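Local atomic coordinates of putative diguanylate cyclase (GGDEF) with PAS/PAC domain (PDB entry 3LIF), a protein that probably makes the second messenger cyclic di-GMP from two GTP molecules, this chain being its extracellular sensor domain of PDC fold. Residues D40-F45 with S71-L76; R98-Y103 with F142-A147. All blocks are in the same frame, centred on the assembly; numbering follows the deposited sequence.

Overall arrangement
From the N terminus the chain runs along the long helix 5-47. Near the end of that helix lies 40-45. The chain then passes through helix 55-66 and enters strand 70-76, where contact 1 closes the first loop. Contact 2 opens later, at helix 99-106, and closes on strand 141-149 after strands 113-119 and 126-135. The two loops therefore follow one another and do not cross. Strands 70-76 and 141-149 are neighbours in one antiparallel five-stranded sheet, and the contact centres lie about 11 Å apart. Contact 1 ties the long helix to one face of this sheet, and contact 2 ties the short helix to the other.

Contact 1 of 2, residues D40-F45 with S71-L76; sequences DDIVSF and SDVAIL
Ile42 reaches from the helix to two side chains of the strand, Val73 and Ile75, using a different branch for each. Ile42 CD1 and Val73 CG1 meet tip to tip, 4.0 Å apart. Ile42 CG2 meets Ile75 CD1 at 3.8 Å, and here the two side chains slant across one another. The torsions of Ile42 explain the split. With CG1 anti to the carbonyl carbon (chi1 -63°) and the chain extended beyond it (chi2 164°), CD1 reaches Val73, while CG2 is left for Ile75. The CB of Val73 points toward the helix, and the end of Ile75 bends in to reach it. Ala74, between them, faces away from the helix.

No hydrogen bond joins the two segments. The contact is purely apolar, buried and small, with 101 Å² covered in all. Val145 of strand 141-149 touches Ile42, Val73 and Ile75, so the neighbouring strand extends the same apolar layer. Asp72 hydrogen-bonds through OD1 to Thr148 and through OD2 to Thr122. A long N-terminal helix lying against one face of an antiparallel sheet is typical of the PDC sensor fold.

Contact 2 of 2, residues R98-Y103 with F142-A147; sequences RSYFRY and FGVVVA
This is a buried helix-on-sheet contact in the PDC fold, where helix 99-103 covers strand 142-147 in the middle of the five-stranded sheet. The axes of the two short segments pass 8.5 Å apart, and their directions differ by 137°. The contact is apolar, with no hydrogen bond between the segments.

Tyr100 carries most of it. CG1 of Val146 lies over one face of the Tyr100 ring, 3.8 Å from the ring centroid, in a CH-pi contact. The two side chains cross at about a right angle. CB of Arg98 lies over the opposite face, so the ring is held between the two. Val144 comes to the ring edge instead, with CG1 4.0 Å from CD2 of Tyr100. The Tyr100 CG sits between the backbone N and the carbonyl carbon (chi1 61°), which carries the ring toward the strand.

The Tyr100 hydroxyl and NE of Arg98 both hydrogen-bond to O4 of a bound methylpentanediol. That molecule probably came from the crystallisation liquor, but it may mark a pocket. Without the Tyr100 ring, as with an alanine here, Val146 CG1 would probably lose the face it packs on, a gap would open between it and Arg98 CB, and the diol would lose one hydrogen-bond partner.

Val144 also spans to the next helix residue: its other methyl, CG2, lies 4.1 Å from CD1 of Phe101.

Contact 1 of 2, residues D40-F45 with S71-L76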
loop_
_atom_site.group_PDB
_atom_site.type_symbol
_atom_site.label_atom_id
_atom_site.label_comp_id
_atom_site.label_asym_id
_atom_site.label_seq_id
_atom_site.Cartn_x
_atom_site.Cartn_y
_atom_site.Cartn_z
ATOM N N ASP A 40 4.733 15.362 1.832
ATOM C CA ASP A 40 5.788 16.306 2.187
ATOM C C ASP A 40 5.549 17.772 1.707
ATOM O O ASP A 40 5.678 18.730 2.460
ATOM C CB ASP A 40 7.143 15.741 1.826
ATOM C CG ASP A 40 8.102 16.020 2.872
ATOM O OD1 ASP A 40 7.756 16.998 3.580
ATOM O OD2 ASP A 40 9.126 15.302 3.039
ATOM N N ASP A 41 5.115 17.958 0.471
ATOM C CA ASP A 41 4.731 19.318 0.085
ATOM C C ASP A 41 3.785 19.797 1.196
ATOM O O ASP A 41 3.830 20.954 1.604
ATOM C CB ASP A 41 4.010 19.393 -1.282
ATOM C CG ASP A 41 4.971 19.376 -2.473
ATOM O OD1 ASP A 41 6.204 19.425 -2.239
ATOM O OD2 ASP A 41 4.480 19.304 -3.634
ATOM N N ILE A 42 2.922 18.919 1.704
ATOM C CA ILE A 42 1.914 19.413 2.616
ATOM C C ILE A 42 2.519 19.663 3.998
ATOM O O ILE A 42 2.219 20.667 4.609
ATOM C CB ILE A 42 0.710 18.488 2.683
ATOM C CG1 ILE A 42 0.037 18.420 1.311
ATOM C CG2 ILE A 42 -0.263 18.925 3.798
ATOM C CD1 ILE A 42 -0.895 17.257 1.198
ATOM N N VAL A 43 3.390 18.793 4.479
ATOM C CA VAL A 43 3.987 19.109 5.725
ATOM C C VAL A 43 4.437 20.543 5.649
ATOM O O VAL A 43 4.213 21.311 6.585
ATOM C CB VAL A 43 5.146 18.202 6.106
ATOM C CG1 VAL A 43 6.042 18.851 7.146
ATOM C CG2 VAL A 43 4.602 16.946 6.669
ATOM N N SER A 44 5.017 20.933 4.516
ATOM C CA SER A 44 5.646 22.276 4.391
ATOM C C SER A 44 4.637 23.381 4.294
ATOM O O SER A 44 4.708 24.343 5.029
ATOM C CB SER A 44 6.657 22.349 3.249
ATOM O OG SER A 44 7.839 21.676 3.665
ATOM N N PHE A 45 3.691 23.266 3.396
ATOM C CA PHE A 45 2.659 24.267 3.409
ATOM C C PHE A 45 2.195 24.537 4.887
ATOM O O PHE A 45 2.608 25.546 5.484
ATOM C CB PHE A 45 1.530 23.820 2.555
ATOM C CG PHE A 45 0.603 24.880 2.227
ATOM C CD1 PHE A 45 0.948 25.839 1.305
ATOM C CD2 PHE A 45 -0.643 24.926 2.827
ATOM C CE1 PHE A 45 0.038 26.858 0.952
ATOM C CE2 PHE A 45 -1.576 25.936 2.503
ATOM C CZ PHE A 45 -1.233 26.913 1.557
ATOM N N SER A 71 -6.736 8.306 -3.008
ATOM C CA SER A 71 -8.142 8.623 -3.262
ATOM C C SER A 71 -8.475 9.997 -2.746
ATOM O O SER A 71 -9.240 10.683 -3.342
ATOM C CB SER A 71 -9.047 7.649 -2.536
ATOM O OG SER A 71 -9.030 6.405 -3.214
ATOM N N ASP A 72 -7.926 10.365 -1.600
ATOM C CA ASP A 72 -8.295 11.591 -0.931
ATOM C C ASP A 72 -7.249 11.936 0.109
ATOM O O ASP A 72 -6.361 11.105 0.397
ATOM C CB ASP A 72 -9.664 11.484 -0.314
ATOM C CG ASP A 72 -9.770 10.325 0.619
ATOM O OD1 ASP A 72 -8.696 9.893 1.138
ATOM O OD2 ASP A 72 -10.914 9.840 0.816
ATOM N N VAL A 73 -7.315 13.160 0.630
ATOM C CA VAL A 73 -6.298 13.667 1.569
ATOM C C VAL A 73 -6.934 14.500 2.693
ATOM O O VAL A 73 -7.888 15.292 2.475
ATOM C CB VAL A 73 -5.296 14.594 0.837
ATOM C CG1 VAL A 73 -4.199 15.051 1.787
ATOM C CG2 VAL A 73 -4.735 13.859 -0.350
ATOM N N ALA A 74 -6.429 14.374 3.902
ATOM C CA ALA A 74 -7.050 15.194 4.882
ATOM C C ALA A 74 -6.026 15.639 5.897
ATOM O O ALA A 74 -4.942 15.041 5.989
ATOM C CB ALA A 74 -8.270 14.524 5.518
ATOM N N ILE A 75 -6.398 16.727 6.603
ATOM C CA ILE A 75 -5.653 17.260 7.695
ATOM C C ILE A 75 -6.398 17.095 9.029
ATOM O O ILE A 75 -7.620 17.295 9.097
ATOM C CB ILE A 75 -5.453 18.724 7.484
ATOM C CG1 ILE A 75 -5.033 18.954 6.036
ATOM C CG2 ILE A 75 -4.371 19.235 8.496
ATOM C CD1 ILE A 75 -3.529 18.764 5.794
ATOM N N LEU A 76 -5.641 16.736 10.056
ATOM C CA LEU A 76 -6.078 16.700 11.425
ATOM C C LEU A 76 -5.146 17.597 12.217
ATOM O O LEU A 76 -3.883 17.510 12.024
ATOM C CB LEU A 76 -5.906 15.293 12.005
ATOM C CG LEU A 76 -6.643 14.076 11.441
ATOM C CD1 LEU A 76 -6.391 12.885 12.367
ATOM C CD2 LEU A 76 -8.144 14.288 11.182
#

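Contact 2 of 2, residues R98-Y103 with F142-A147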
loop_
_atom_site.group_PDB
_atom_site.type_symbol
_atom_site.label_atom_id
_atom_site.label_comp_id
_atom_site.label_asym_id
_atom_site.label_seq_id
_atom_site.Cartn_x
_atom_site.Cartn_y
_atom_site.Cartn_z
ATOM N N ARG A 98 -7.560 7.495 16.338
ATOM C CA ARG A 98 -7.036 6.753 15.236
ATOM C C ARG A 98 -5.535 6.491 15.472
ATOM O O ARG A 98 -4.828 7.381 15.964
ATOM C CB ARG A 98 -7.302 7.621 14.041
ATOM C CG ARG A 98 -7.768 6.906 12.868
ATOM C CD ARG A 98 -9.047 6.189 13.079
ATOM N NE ARG A 98 -9.727 6.091 11.800
ATOM C CZ ARG A 98 -10.471 5.067 11.414
ATOM N NH1 ARG A 98 -10.611 4.041 12.227
ATOM N NH2 ARG A 98 -11.056 5.081 10.200
ATOM N N SER A 99 -5.059 5.271 15.206
ATOM C CA SER A 99 -3.658 4.919 15.611
ATOM C C SER A 99 -2.598 5.750 14.939
ATOM O O SER A 99 -1.559 6.119 15.552
ATOM C CB SER A 99 -3.303 3.449 15.332
ATOM O OG SER A 99 -3.607 3.173 14.002
ATOM N N TYR A 100 -2.811 6.009 13.661
ATOM C CA TYR A 100 -1.830 6.828 12.979
ATOM C C TYR A 100 -1.725 8.187 13.625
ATOM O O TYR A 100 -0.611 8.755 13.684
ATOM C CB TYR A 100 -2.115 6.967 11.510
ATOM C CG TYR A 100 -3.424 7.624 11.163
ATOM C CD1 TYR A 100 -4.518 6.850 10.850
ATOM C CD2 TYR A 100 -3.562 9.022 11.091
ATOM C CE1 TYR A 100 -5.697 7.406 10.467
ATOM C CE2 TYR A 100 -4.793 9.609 10.708
ATOM C CZ TYR A 100 -5.835 8.767 10.391
ATOM O OH TYR A 100 -7.076 9.215 10.036
ATOM N N PHE A 101 -2.853 8.710 14.121
ATOM C CA PHE A 101 -2.813 9.995 14.788
ATOM C C PHE A 101 -2.048 9.855 16.060
ATOM O O PHE A 101 -1.108 10.617 16.305
ATOM C CB PHE A 101 -4.180 10.557 15.087
ATOM C CG PHE A 101 -4.139 11.707 16.056
ATOM C CD1 PHE A 101 -3.851 12.977 15.619
ATOM C CD2 PHE A 101 -4.401 11.518 17.406
ATOM C CE1 PHE A 101 -3.823 14.037 16.489
ATOM C CE2 PHE A 101 -4.334 12.600 18.306
ATOM C CZ PHE A 101 -4.029 13.848 17.841
ATOM N N ARG A 102 -2.431 8.882 16.883
ATOM C CA ARG A 102 -1.660 8.634 18.082
ATOM C C ARG A 102 -0.165 8.442 17.765
ATOM O O ARG A 102 0.680 8.934 18.483
ATOM C CB ARG A 102 -2.255 7.468 18.900
ATOM C CG ARG A 102 -3.396 7.980 19.792
ATOM C CD ARG A 102 -4.157 6.964 20.579
ATOM N NE ARG A 102 -4.878 6.084 19.673
ATOM C CZ ARG A 102 -4.440 4.857 19.350
ATOM N NH1 ARG A 102 -3.289 4.421 19.864
ATOM N NH2 ARG A 102 -5.135 4.055 18.533
ATOM N N TYR A 103 0.174 7.743 16.693
ATOM C CA TYR A 103 1.564 7.475 16.462
ATOM C C TYR A 103 2.355 8.771 16.143
ATOM O O TYR A 103 3.433 9.028 16.702
ATOM C CB TYR A 103 1.699 6.434 15.373
ATOM C CG TYR A 103 3.119 6.257 14.902
ATOM C CD1 TYR A 103 3.651 7.116 13.929
ATOM C CD2 TYR A 103 3.948 5.250 15.426
ATOM C CE1 TYR A 103 4.969 6.991 13.488
ATOM C CE2 TYR A 103 5.270 5.108 14.992
ATOM C CZ TYR A 103 5.781 5.987 14.012
ATOM O OH TYR A 103 7.089 5.883 13.521
ATOM N N PHE A 142 1.865 19.320 15.304
ATOM C CA PHE A 142 0.789 20.201 14.876
ATOM C C PHE A 142 -0.389 19.444 14.215
ATOM O O PHE A 142 -1.306 20.080 13.679
ATOM C CB PHE A 142 1.371 21.286 13.957
ATOM C CG PHE A 142 0.393 22.364 13.575
ATOM C CD1 PHE A 142 0.162 23.466 14.412
ATOM C CD2 PHE A 142 -0.287 22.305 12.385
ATOM C CE1 PHE A 142 -0.718 24.433 14.075
ATOM C CE2 PHE A 142 -1.182 23.309 12.033
ATOM C CZ PHE A 142 -1.408 24.366 12.892
ATOM N N GLY A 143 -0.395 18.104 14.277
ATOM C CA GLY A 143 -1.466 17.213 13.637
ATOM C C GLY A 143 -0.720 16.425 12.572
ATOM O O GLY A 143 0.314 15.787 12.884
ATOM N N VAL A 144 -1.264 16.258 11.382
ATOM C CA VAL A 144 -1.404 14.963 10.689
ATOM C C VAL A 144 -1.962 15.219 9.308
ATOM O O VAL A 144 -3.002 15.910 9.208
ATOM C CB VAL A 144 -2.025 13.766 11.409
ATOM C CG1 VAL A 144 -2.111 12.647 10.409
ATOM C CG2 VAL A 144 -1.126 13.276 12.531
ATOM N N VAL A 145 -1.243 14.790 8.251
ATOM C CA VAL A 145 -1.878 14.629 6.902
ATOM C C VAL A 145 -2.006 13.136 6.725
ATOM O O VAL A 145 -1.029 12.396 6.995
ATOM C CB VAL A 145 -0.967 14.909 5.682
ATOM C CG1 VAL A 145 -1.660 15.745 4.654
ATOM C CG2 VAL A 145 0.425 15.364 6.056
ATOM N N VAL A 146 -3.128 12.690 6.191
ATOM C CA VAL A 146 -3.377 11.277 5.972
ATOM C C VAL A 146 -3.902 11.255 4.570
ATOM O O VAL A 146 -4.701 12.144 4.224
ATOM C CB VAL A 146 -4.714 10.793 6.641
ATOM C CG1 VAL A 146 -4.632 9.339 7.107
ATOM C CG2 VAL A 146 -5.245 11.761 7.692
ATOM N N ALA A 147 -3.584 10.223 3.803
ATOM C CA ALA A 147 -4.266 10.060 2.530
ATOM C C ALA A 147 -4.541 8.589 2.306
ATOM O O ALA A 147 -3.787 7.705 2.795
ATOM C CB ALA A 147 -3.463 10.636 1.409
#